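Phospholipase A1 (Streptomyces albidoflavus, PDB 4HYQ) hydrolyses the sn-1 ester bond of glycerophospholipids, releasing a fatty acid, as a phospholipase A1 of the GDSL (SGNH-hydrolase) family. Local coordinates at residues N101-A104 and R105-A109. Numbering follows the deposited sequence.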
loop_
_atom_site.group_PDB
_atom_site.type_symbol
_atom_site.label_atom_id
_atom_site.label_comp_id
_atom_site.label_asym_id
_atom_site.label_seq_id
_atom_site.Cartn_x
_atom_site.Cartn_y
_atom_site.Cartn_z
ATOM N N ASN A 101 -19.999 -14.581 -5.813
ATOM C CA ASN A 101 -19.545 -14.404 -4.441
ATOM C C ASN A 101 -18.500 -13.303 -4.404
ATOM O O ASN A 101 -18.445 -12.516 -3.456
ATOM C CB ASN A 101 -18.902 -15.676 -3.892
ATOM C CG ASN A 101 -19.883 -16.828 -3.744
ATOM O OD1 ASN A 101 -21.015 -16.665 -3.264
ATOM N ND2 ASN A 101 -19.442 -18.007 -4.129
ATOM N N CYS A 102 -17.651 -13.278 -5.427
ATOM C CA CYS A 102 -16.595 -12.281 -5.518
ATOM C C CYS A 102 -17.181 -10.878 -5.608
ATOM O O CYS A 102 -16.772 -9.986 -4.863
ATOM C CB CYS A 102 -15.708 -12.562 -6.733
ATOM S SG CYS A 102 -14.397 -11.336 -7.085
ATOM N N ILE A 103 -18.151 -10.694 -6.501
ATOM C CA ILE A 103 -18.786 -9.382 -6.684
ATOM C C ILE A 103 -19.447 -8.880 -5.416
ATOM O O ILE A 103 -19.280 -7.713 -5.029
ATOM C CB ILE A 103 -19.857 -9.428 -7.792
ATOM C CG1 ILE A 103 -19.231 -9.909 -9.101
ATOM C CG2 ILE A 103 -20.512 -8.063 -7.944
ATOM C CD1 ILE A 103 -18.002 -9.151 -9.536
ATOM N N ALA A 104 -20.209 -9.757 -4.776
ATOM C CA ALA A 104 -20.895 -9.411 -3.546
ATOM C C ALA A 104 -19.892 -8.987 -2.476
ATOM O O ALA A 104 -20.093 -7.980 -1.793
ATOM C CB ALA A 104 -21.717 -10.597 -3.058
ATOM N N ARG A 105 -18.816 -9.754 -2.318
ATOM C CA ARG A 105 -17.813 -9.412 -1.317
ATOM C C ARG A 105 -17.113 -8.094 -1.658
ATOM O O ARG A 105 -16.832 -7.279 -0.770
ATOM C CB ARG A 105 -16.774 -10.532 -1.191
ATOM C CG ARG A 105 -15.747 -10.280 -0.112
ATOM C CD ARG A 105 -16.356 -10.409 1.277
ATOM N NE ARG A 105 -15.452 -9.995 2.347
ATOM C CZ ARG A 105 -15.144 -8.730 2.631
ATOM N NH1 ARG A 105 -15.664 -7.739 1.920
ATOM N NH2 ARG A 105 -14.333 -8.455 3.648
ATOM N N VAL A 106 -16.819 -7.890 -2.936
ATOM C CA VAL A 106 -16.176 -6.652 -3.365
ATOM C C VAL A 106 -17.108 -5.484 -3.033
ATOM O O VAL A 106 -16.664 -4.446 -2.550
ATOM C CB VAL A 106 -15.927 -6.618 -4.893
ATOM C CG1 VAL A 106 -15.597 -5.201 -5.329
ATOM C CG2 VAL A 106 -14.775 -7.544 -5.272
ATOM N N ASN A 107 -18.401 -5.652 -3.299
ATOM C CA ASN A 107 -19.343 -4.565 -3.037
ATOM C C ASN A 107 -19.445 -4.205 -1.566
ATOM O O ASN A 107 -19.619 -3.032 -1.218
ATOM C CB ASN A 107 -20.729 -4.897 -3.604
ATOM C CG ASN A 107 -20.764 -4.824 -5.115
ATOM O OD1 ASN A 107 -19.918 -4.182 -5.735
ATOM N ND2 ASN A 107 -21.757 -5.470 -5.718
ATOM N N THR A 108 -19.336 -5.204 -0.698
ATOM C CA THR A 108 -19.380 -4.951 0.732
ATOM C C THR A 108 -18.134 -4.147 1.118
ATOM O O THR A 108 -18.205 -3.240 1.952
ATOM C CB THR A 108 -19.428 -6.268 1.542
ATOM O OG1 THR A 108 -20.692 -6.905 1.337
ATOM C CG2 THR A 108 -19.252 -5.995 3.017
ATOM N N ALA A 109 -16.999 -4.473 0.497
ATOM C CA ALA A 109 -15.752 -3.762 0.771
ATOM C C ALA A 109 -15.859 -2.312 0.284
ATOM O O ALA A 109 -15.462 -1.379 0.991
ATOM C CB ALA A 109 -14.574 -4.457 0.071
#
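Ile103 and Asn107, one turn apart on helix 99-115, run their side chains alongside each other. The Ile103 methyl CG2 reaches the amide end of Asn107, with 3.6 Å between Ile103 CG2 and Asn107 ND2. In Asn107, chi1 of -72° sets CG beside the residue's own N and folds the amide back over the preceding turn, so that Asn107 CG comes to 3.2 Å from Ile103 O. That oxygen is already engaged by the backbone, since Asn107 N donates to Ile103 O at 2.8 Å with an N-H...O angle of 156°; ND2 is also near it, but its angle is too poor for a second bond.

One position earlier along the helix, Cys102 and Val106 make a looser apolar pair. Cys102 SG and Val106 CG2 stand 4.2 Å apart, while the same methyl packs against the carbonyl of Cys102, Val106 CG2 lying 3.2 Å from Cys102 O, which accepts a hydrogen bond from Val106 N. Both residues are buried: Cys102 is joined by a disulfide to Cys94 of helix 87-96, and Val106 touches Ala167 of helix 158-181.

Thr108 turns its hydroxyl back toward Ala104. Thr108 OG1 reaches Ala104 O at 3.4 Å, a weak bond supplementing the one from Thr108 N to that oxygen. Arg105 N is bonded to Asn101 O, but its side chain, bent at chi2 (71°), carries NE to a salt bridge with Asp89 of helix 87-96.

The chemistry therefore divides round the helix: i to i+4 backbone bonds hold the turns, the hydroxyl of Thr108, an exposed residue, reinforces one carbonyl only weakly, and the Cys94-Cys102 disulfide and the Asp89-Arg105 salt bridge join this helix to helix 87-96.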